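Local structure of diaminopimelate decarboxylase (Methanocaldococcus jannaschii, 1TWI) at residues S105-N111 and A126-N132; A153-I159 and V202-H208; Y66-A70 and E94-A98. The protein catalyses the pyridoxal-phosphate-dependent decarboxylation of meso-diaminopimelate to L-lysine, the last step of lysine biosynthesis by the diaminopimelate pathway. All coordinates share one frame; numbering follows the deposited sequence.

Overall arrangement
All three contacts lie in the pyridoxal-phosphate-binding barrel domain and reach its parallel sheet. Along the chain they follow in series: contact 3 (66-70 with 94-98) closes before contact 1 (105-111 with 126-132), and contact 1 before contact 2 (153-159 with 202-208). The centres of contacts 1 and 2 are about 10 Å apart, and neighbouring strands 130-133 and 153-160 join them. Contact 3, centred about 11 Å from contact 1, meets it where Leu95 packs on Ile108 and Ile128. Contacts 2 and 3 are about 19 Å apart between centres, yet both reach the cofactor, as does Asn111 of contact 1, so one barrel mouth gathers cofactor-contacting residues from strands far apart in sequence.

Contact 1 of 3, residues S105-N111 and A126-N132; sequences SKKIVFN and ANIRAFN
Strands 108-110 and 130-132 run parallel, their short axes 4.7 Å apart at closest approach and inclined by 35°, with Val109 bridged to Ala130 and Phe110 to Phe131. Phe110 bonds through both its N and its O: the N donates to Ala130 O and the O accepts Asn132 N at 2.7 Å. Phe110 and Phe131 project together from one face of the sheet. Their ring planes are 25° apart but slid so far that they barely overlap, with Phe110 CD2 3.8 Å from Phe131 CE1. Ile128 CD1 touches both rings: it lies at the edge of Phe110, 3.5 Å from Phe110 CB, and over the centre of one face of Phe131, where chi1 of 55°, placing CG1 between the backbone N and carbonyl carbon, directs it. Ile128 CG2 meets Ile108 CG2.

Ahead of the strands Lys106 folds back through bends at chi2 and chi3, bringing NZ 2.8 Å from Asn127 O, above that carbonyl's plane, with a weak bond to Ile128 O. Arg129, extended from CG to NE, reaches back so that NH2 donates to Lys106 O at 3.0 Å, the acceptor lying in the guanidinium plane, while NE pairs with Asp244. Ser105 OG donates to Ala126 O and also bonds Lys99.

At the other end Asn132 ND2 reaches Asn111 OD1 at 2.9 Å, from above that amide's plane, and a water joins Asn111 OD1 to Asn132 O. Asn111 ND2 is held by Asp88 and Glu290, which fixes the amide beside the cofactor; Cys358 of the second subunit packs on Asn111. Strand 108-110, helix 117-125 and strand 130-133 form a beta-alpha-beta unit of the TIM barrel, the C-terminal ends of whose strands carry the pyridoxal phosphate pocket.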
# COMPACT_ATOMS: atom_id res chain seq x y z
N SER A 105 14.13 8.86 26.35
CA SER A 105 15.14 8.76 25.33
C SER A 105 16.07 7.56 25.48
O SER A 105 16.49 6.99 24.50
CB SER A 105 15.95 10.06 25.32
OG SER A 105 15.19 11.01 24.59
N LYS A 106 16.36 7.14 26.70
CA LYS A 106 17.23 5.99 26.85
C LYS A 106 16.55 4.70 26.50
O LYS A 106 17.17 3.66 26.65
CB LYS A 106 17.79 5.89 28.28
CG LYS A 106 19.02 6.73 28.55
CD LYS A 106 20.04 6.77 27.35
CE LYS A 106 19.81 8.04 26.54
NZ LYS A 106 20.78 8.14 25.44
N LYS A 107 15.27 4.73 26.11
CA LYS A 107 14.59 3.51 25.67
C LYS A 107 14.23 3.64 24.19
O LYS A 107 13.34 2.98 23.71
CB LYS A 107 13.30 3.25 26.47
CG LYS A 107 13.56 2.93 27.95
CD LYS A 107 12.21 2.68 28.71
CE LYS A 107 12.44 2.12 30.15
NZ LYS A 107 11.12 1.87 30.83
N ILE A 108 14.91 4.54 23.49
CA ILE A 108 14.63 4.70 22.06
C ILE A 108 15.84 4.28 21.22
O ILE A 108 16.95 4.79 21.47
CB ILE A 108 14.28 6.19 21.74
CG1 ILE A 108 12.94 6.56 22.43
CG2 ILE A 108 14.04 6.37 20.21
CD1 ILE A 108 12.53 8.07 22.26
N VAL A 109 15.63 3.36 20.26
CA VAL A 109 16.72 2.98 19.34
C VAL A 109 16.21 3.34 17.94
O VAL A 109 15.01 3.24 17.65
CB VAL A 109 17.13 1.45 19.40
CG1 VAL A 109 17.84 1.17 20.80
CG2 VAL A 109 15.90 0.54 19.24
N PHE A 110 17.13 3.78 17.11
CA PHE A 110 16.79 4.24 15.74
C PHE A 110 17.39 3.30 14.68
O PHE A 110 18.61 3.19 14.56
CB PHE A 110 17.37 5.68 15.59
CG PHE A 110 16.77 6.49 14.46
CD1 PHE A 110 16.20 5.87 13.34
CD2 PHE A 110 16.84 7.90 14.49
CE1 PHE A 110 15.72 6.61 12.24
CE2 PHE A 110 16.36 8.66 13.42
CZ PHE A 110 15.80 8.02 12.27
N ASN A 111 16.54 2.58 13.96
CA ASN A 111 16.95 1.67 12.87
C ASN A 111 16.70 2.34 11.54
O ASN A 111 15.91 3.29 11.45
CB ASN A 111 16.07 0.40 12.88
CG ASN A 111 16.49 -0.58 13.92
OD1 ASN A 111 17.62 -1.02 13.88
ND2 ASN A 111 15.60 -0.90 14.88
N ALA A 126 17.64 14.65 20.60
CA ALA A 126 16.75 13.93 21.53
C ALA A 126 17.53 12.97 22.42
O ALA A 126 16.93 12.34 23.29
CB ALA A 126 15.71 13.15 20.78
N ASN A 127 18.83 12.83 22.18
CA ASN A 127 19.73 11.96 22.98
C ASN A 127 19.19 10.52 23.11
O ASN A 127 19.09 9.95 24.23
CB ASN A 127 19.98 12.61 24.36
CG ASN A 127 21.07 11.90 25.20
OD1 ASN A 127 22.13 11.44 24.70
ND2 ASN A 127 20.82 11.84 26.50
N ILE A 128 18.84 9.93 21.96
CA ILE A 128 18.30 8.58 21.95
C ILE A 128 19.38 7.62 22.46
O ILE A 128 20.60 7.92 22.41
CB ILE A 128 17.87 8.19 20.53
CG1 ILE A 128 19.02 8.36 19.52
CG2 ILE A 128 16.65 9.04 20.09
CD1 ILE A 128 18.62 7.84 18.08
N ARG A 129 18.95 6.49 22.96
CA ARG A 129 19.88 5.46 23.44
C ARG A 129 20.93 5.07 22.37
O ARG A 129 22.12 4.89 22.65
CB ARG A 129 19.08 4.21 23.83
CG ARG A 129 19.94 3.21 24.66
CD ARG A 129 19.21 1.82 24.82
NE ARG A 129 20.05 0.96 25.65
CZ ARG A 129 20.09 1.00 26.99
NH1 ARG A 129 20.93 0.18 27.64
NH2 ARG A 129 19.28 1.80 27.68
N ALA A 130 20.48 4.90 21.13
CA ALA A 130 21.40 4.57 20.04
C ALA A 130 20.82 4.63 18.65
O ALA A 130 19.62 4.41 18.45
CB ALA A 130 21.96 3.15 20.21
N PHE A 131 21.70 4.93 17.70
CA PHE A 131 21.36 4.77 16.31
C PHE A 131 21.89 3.30 16.05
O PHE A 131 23.07 2.99 16.40
CB PHE A 131 22.22 5.68 15.44
CG PHE A 131 21.82 7.12 15.52
CD1 PHE A 131 20.82 7.63 14.70
CD2 PHE A 131 22.44 7.98 16.45
CE1 PHE A 131 20.43 8.96 14.79
CE2 PHE A 131 22.06 9.34 16.56
CZ PHE A 131 21.06 9.83 15.73
N ASN A 132 21.07 2.42 15.46
CA ASN A 132 21.55 1.08 15.09
C ASN A 132 22.08 1.30 13.67
O ASN A 132 21.32 1.32 12.71
CB ASN A 132 20.40 0.07 15.10
CG ASN A 132 19.87 -0.21 16.51
OD1 ASN A 132 20.57 0.01 17.51
ND2 ASN A 132 18.62 -0.75 16.60
O HOH W 1 19.16 -0.32 11.79

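Contact 2 of 3, residues A153-I159 and V202-H208; sequences ANVAFRI and VNVVGVH. With PLP (pyridoxal-5'-phosphate), chain E.
Neighbouring parallel strands of the TIM barrel, 153-159 and 202-208, make this contact and bring Arg158 and His208 to the pyridoxal phosphate pocket at their C-terminal ends. Six backbone hydrogen bonds join them, beginning with Asn203 N to Ala153 O and ending with Ile159 N to His208 O at 2.8 Å. The ladder is uneven midway: the partner of Val155 is Val204 but that of Phe157 is Val207, so the second strand spends one residue more. Val205, with psi of -6°, marks this beta bulge, and the buried Gly206 N has no partner.

Arg158 runs alongside the imidazole of His208, with guanidinium and ring planes 88° apart. Its aliphatic part follows the imidazole edge, Arg158 CG being 3.3 Å from His208 ND1. With CG anti to the backbone N (chi1 175°) and the chain extended, the guanidinium lies beside the ring, His208 CE1 over one of its faces, near the cofactor methyl. That methyl, C2A, lies 3.8 Å from His208 CE1, at the ring edge, and 3.9 Å from Arg158 NH1, over a guanidinium face. His208 NE2 is hydrogen-bonded to Glu290, which would fix the ring's rotation.

On the face of Val155 and Phe157, Val155 CG2 packs on Val202 CB at 3.8 Å. Phe157 crosses Val204 at about a right angle, CE1 lying 4.0 Å from Val204 CG1. Helix 136-149 covers this face through Ile142, and helix 188-198 through Ile193 and Ala196, while strand 130-133 flanks 153-160 on its other edge.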
# COMPACT_ATOMS: atom_id res chain seq x y z
N ALA A 153 27.41 11.03 19.59
CA ALA A 153 26.26 10.14 19.34
C ALA A 153 26.53 8.71 19.84
O ALA A 153 27.63 8.21 19.72
CB ALA A 153 25.96 10.07 17.83
N ASN A 154 25.51 8.07 20.38
CA ASN A 154 25.63 6.69 20.82
C ASN A 154 25.38 5.82 19.60
O ASN A 154 24.38 6.05 18.92
CB ASN A 154 24.56 6.42 21.89
CG ASN A 154 24.83 7.23 23.15
OD1 ASN A 154 25.97 7.25 23.61
ND2 ASN A 154 23.81 7.91 23.69
N VAL A 155 26.28 4.88 19.29
CA VAL A 155 26.06 4.02 18.13
C VAL A 155 26.13 2.54 18.46
O VAL A 155 27.03 2.11 19.19
CB VAL A 155 27.05 4.29 16.92
CG1 VAL A 155 26.69 5.71 16.22
CG2 VAL A 155 28.51 4.29 17.40
N ALA A 156 25.13 1.80 17.96
CA ALA A 156 25.06 0.35 18.05
C ALA A 156 25.26 -0.04 16.56
O ALA A 156 25.23 0.82 15.67
CB ALA A 156 23.67 -0.10 18.58
N PHE A 157 25.49 -1.32 16.26
CA PHE A 157 25.72 -1.70 14.89
C PHE A 157 24.81 -2.83 14.51
O PHE A 157 24.77 -3.85 15.21
CB PHE A 157 27.22 -2.13 14.73
CG PHE A 157 28.16 -1.00 14.96
CD1 PHE A 157 28.42 -0.54 16.25
CD2 PHE A 157 28.65 -0.28 13.88
CE1 PHE A 157 29.16 0.65 16.45
CE2 PHE A 157 29.38 0.91 14.07
CZ PHE A 157 29.63 1.37 15.33
N ARG A 158 24.07 -2.66 13.42
CA ARG A 158 23.17 -3.74 12.97
C ARG A 158 24.06 -4.68 12.15
O ARG A 158 24.59 -4.29 11.12
CB ARG A 158 22.04 -3.20 12.08
CG ARG A 158 21.18 -4.32 11.51
CD ARG A 158 19.95 -3.79 10.74
NE ARG A 158 19.05 -4.90 10.38
CZ ARG A 158 17.83 -4.76 9.89
NH1 ARG A 158 17.35 -3.54 9.66
NH2 ARG A 158 17.09 -5.83 9.61
N ILE A 159 24.22 -5.90 12.62
CA ILE A 159 25.07 -6.87 11.95
C ILE A 159 24.26 -8.00 11.32
O ILE A 159 23.15 -8.31 11.78
CB ILE A 159 26.04 -7.54 12.96
CG1 ILE A 159 25.22 -8.25 14.08
CG2 ILE A 159 26.83 -6.47 13.77
CD1 ILE A 159 26.13 -8.99 15.17
N VAL A 202 31.58 9.56 18.40
CA VAL A 202 30.55 8.51 18.56
C VAL A 202 31.05 7.67 19.72
O VAL A 202 32.25 7.65 20.01
CB VAL A 202 30.34 7.61 17.26
CG1 VAL A 202 29.92 8.50 16.05
CG2 VAL A 202 31.63 6.80 16.92
N ASN A 203 30.11 6.99 20.36
CA ASN A 203 30.32 6.14 21.50
C ASN A 203 29.65 4.80 21.17
O ASN A 203 28.41 4.74 21.04
CB ASN A 203 29.64 6.81 22.70
CG ASN A 203 29.60 5.93 23.93
OD1 ASN A 203 28.52 5.68 24.48
ND2 ASN A 203 30.75 5.49 24.37
N VAL A 204 30.48 3.75 21.05
CA VAL A 204 30.06 2.38 20.72
C VAL A 204 29.33 1.77 21.90
O VAL A 204 29.95 1.58 22.95
CB VAL A 204 31.30 1.48 20.38
CG1 VAL A 204 30.83 0.03 20.08
CG2 VAL A 204 32.01 2.04 19.12
N VAL A 205 28.04 1.45 21.75
CA VAL A 205 27.26 0.88 22.87
C VAL A 205 26.58 -0.50 22.60
O VAL A 205 26.00 -1.07 23.51
CB VAL A 205 26.08 1.81 23.35
CG1 VAL A 205 26.60 3.13 23.94
CG2 VAL A 205 25.11 2.06 22.19
N GLY A 206 26.62 -1.04 21.39
CA GLY A 206 25.98 -2.34 21.23
C GLY A 206 25.97 -2.90 19.83
O GLY A 206 26.54 -2.29 18.89
N VAL A 207 25.36 -4.07 19.67
CA VAL A 207 25.19 -4.69 18.35
C VAL A 207 23.67 -5.01 18.28
O VAL A 207 23.02 -5.22 19.30
CB VAL A 207 26.02 -6.01 18.21
CG1 VAL A 207 27.57 -5.69 18.19
CG2 VAL A 207 25.70 -6.91 19.39
N HIS A 208 23.13 -5.03 17.07
CA HIS A 208 21.70 -5.25 16.82
C HIS A 208 21.59 -6.24 15.67
O HIS A 208 22.51 -6.36 14.81
CB HIS A 208 21.08 -3.90 16.40
CG HIS A 208 19.73 -4.01 15.76
ND1 HIS A 208 19.56 -4.05 14.40
CD2 HIS A 208 18.49 -4.08 16.29
CE1 HIS A 208 18.26 -4.12 14.12
NE2 HIS A 208 17.59 -4.14 15.26
N1 PLP E . 13.09 -4.46 14.19
C2 PLP E . 13.37 -4.17 12.87
C2A PLP E . 14.81 -3.67 12.56
C3 PLP E . 12.34 -4.31 11.94
O3 PLP E . 12.66 -4.01 10.65
C4 PLP E . 11.09 -4.76 12.25
C4A PLP E . 10.01 -4.89 11.12
O4A PLP E . 10.26 -4.35 10.09
C5 PLP E . 10.79 -5.07 13.60
C6 PLP E . 11.81 -4.92 14.52
C5A PLP E . 9.47 -5.59 14.14
O4P PLP E . 9.07 -6.84 13.51
P PLP E . 7.80 -7.65 13.99
O1P PLP E . 7.76 -8.81 13.08
O2P PLP E . 6.63 -6.72 13.78
O3P PLP E . 8.00 -8.03 15.39

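Contact 3 of 3, residues Y66-A70 and E94-A98; sequences YAYKA and ELYIA. With PLP (pyridoxal-5'-phosphate), chain E.
Tyr68 and Glu94 pass each other head to tail, ring and carboxylate planes 62° apart. The carboxylate ends beside the root of the tyrosine, Glu94 CD being 3.4 Å from Tyr68 CB, while the phenol runs along the helix the other way. Its CE2 meets Ile97 CG2 at 3.7 Å, and its OH lies 3.2 Å from Ala98 CA. Glu94 is extended beyond CG (chi2 -180°), which carries OE2 to 3.1 Å from Lys69 CA. A water donates to both Glu94 OE2, at 2.5 Å, and Tyr68 O; Glu94 OE1 accepts Val90 N.

Lys69 turns its chain away from the helix. With chi1 at 70° it leaves its backbone over the N and C=O, then kinks twice to lie by the cofactor, with CD 3.1 Å from PLP O4A and NZ 3.3 Å from PLP C3. NZ forms a salt bridge with Asp88, and Ala67 CB packs on PLP C5A at 3.5 Å.

Lys69 is the residue that forms the cofactor Schiff base, here not linked. It stands just beyond barrel strand 62-67, as the cofactor lysine does in fold-type III decarboxylases, and helix 92-100 packs against its neighbour Tyr68.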
# COMPACT_ATOMS: atom_id res chain seq x y z
N TYR A 66 9.33 -1.27 21.32
CA TYR A 66 8.21 -1.54 20.40
C TYR A 66 8.46 -1.02 19.00
O TYR A 66 8.84 0.12 18.82
CB TYR A 66 6.90 -0.98 21.02
CG TYR A 66 5.76 -0.94 20.06
CD1 TYR A 66 5.25 -2.10 19.48
CD2 TYR A 66 5.20 0.30 19.70
CE1 TYR A 66 4.20 -2.05 18.56
CE2 TYR A 66 4.15 0.36 18.78
CZ TYR A 66 3.66 -0.81 18.21
OH TYR A 66 2.68 -0.72 17.25
N ALA A 67 8.29 -1.87 17.99
CA ALA A 67 8.55 -1.41 16.64
C ALA A 67 7.38 -0.55 16.11
O ALA A 67 6.30 -1.10 15.73
CB ALA A 67 8.77 -2.58 15.73
N TYR A 68 7.58 0.76 16.11
CA TYR A 68 6.57 1.71 15.68
C TYR A 68 6.03 1.45 14.31
O TYR A 68 4.87 1.75 14.04
CB TYR A 68 7.11 3.16 15.71
CG TYR A 68 6.91 3.82 17.06
CD1 TYR A 68 6.94 3.05 18.23
CD2 TYR A 68 6.69 5.21 17.15
CE1 TYR A 68 6.74 3.67 19.51
CE2 TYR A 68 6.49 5.85 18.41
CZ TYR A 68 6.53 5.09 19.56
OH TYR A 68 6.44 5.70 20.79
N LYS A 69 6.82 0.83 13.45
CA LYS A 69 6.33 0.64 12.07
C LYS A 69 5.07 -0.21 12.05
O LYS A 69 4.31 -0.15 11.09
CB LYS A 69 7.40 0.02 11.16
CG LYS A 69 7.75 -1.45 11.43
CD LYS A 69 9.30 -1.64 11.33
CE LYS A 69 9.90 -1.40 12.75
NZ LYS A 69 11.35 -1.36 12.88
N ALA A 70 4.85 -0.99 13.12
CA ALA A 70 3.65 -1.84 13.20
C ALA A 70 2.33 -1.09 13.44
O ALA A 70 1.26 -1.50 12.96
CB ALA A 70 3.83 -2.93 14.27
N GLU A 94 8.62 8.69 13.14
CA GLU A 94 8.41 7.81 14.28
C GLU A 94 9.14 8.33 15.50
O GLU A 94 8.60 8.23 16.60
CB GLU A 94 8.87 6.37 13.96
CG GLU A 94 7.85 5.67 13.00
CD GLU A 94 8.23 4.23 12.64
OE1 GLU A 94 9.29 3.80 13.10
OE2 GLU A 94 7.46 3.54 11.90
N LEU A 95 10.32 8.94 15.32
CA LEU A 95 11.06 9.44 16.49
C LEU A 95 10.23 10.61 17.11
O LEU A 95 10.07 10.76 18.36
CB LEU A 95 12.44 9.95 16.05
CG LEU A 95 13.18 10.72 17.18
CD1 LEU A 95 13.30 9.78 18.39
CD2 LEU A 95 14.58 11.17 16.72
N TYR A 96 9.69 11.45 16.23
CA TYR A 96 8.85 12.58 16.66
C TYR A 96 7.67 12.03 17.48
O TYR A 96 7.35 12.50 18.57
CB TYR A 96 8.35 13.29 15.38
CG TYR A 96 7.61 14.57 15.58
CD1 TYR A 96 8.32 15.76 15.70
CD2 TYR A 96 6.21 14.60 15.59
CE1 TYR A 96 7.65 16.97 15.82
CE2 TYR A 96 5.52 15.84 15.71
CZ TYR A 96 6.28 17.01 15.82
OH TYR A 96 5.69 18.25 15.95
N ILE A 97 6.98 11.04 16.93
CA ILE A 97 5.86 10.45 17.67
C ILE A 97 6.32 9.82 19.02
O ILE A 97 5.62 9.96 20.04
CB ILE A 97 5.12 9.39 16.78
CG1 ILE A 97 4.37 10.08 15.64
CG2 ILE A 97 4.14 8.60 17.58
CD1 ILE A 97 4.02 9.06 14.51
N ALA A 98 7.46 9.12 19.04
CA ALA A 98 7.93 8.52 20.30
C ALA A 98 8.15 9.58 21.36
O ALA A 98 7.76 9.40 22.53
CB ALA A 98 9.25 7.68 20.11
N1 PLP E . 13.09 -4.46 14.19
C2 PLP E . 13.37 -4.17 12.87
C2A PLP E . 14.81 -3.67 12.56
C3 PLP E . 12.34 -4.31 11.94
O3 PLP E . 12.66 -4.01 10.65
C4 PLP E . 11.09 -4.76 12.25
C4A PLP E . 10.01 -4.89 11.12
O4A PLP E . 10.26 -4.35 10.09
C5 PLP E . 10.79 -5.07 13.60
C6 PLP E . 11.81 -4.92 14.52
C5A PLP E . 9.47 -5.59 14.14
O4P PLP E . 9.07 -6.84 13.51
P PLP E . 7.80 -7.65 13.99
O1P PLP E . 7.76 -8.81 13.08
O2P PLP E . 6.63 -6.72 13.78
O3P PLP E . 8.00 -8.03 15.39
O HOH W 2 5.02 4.00 11.97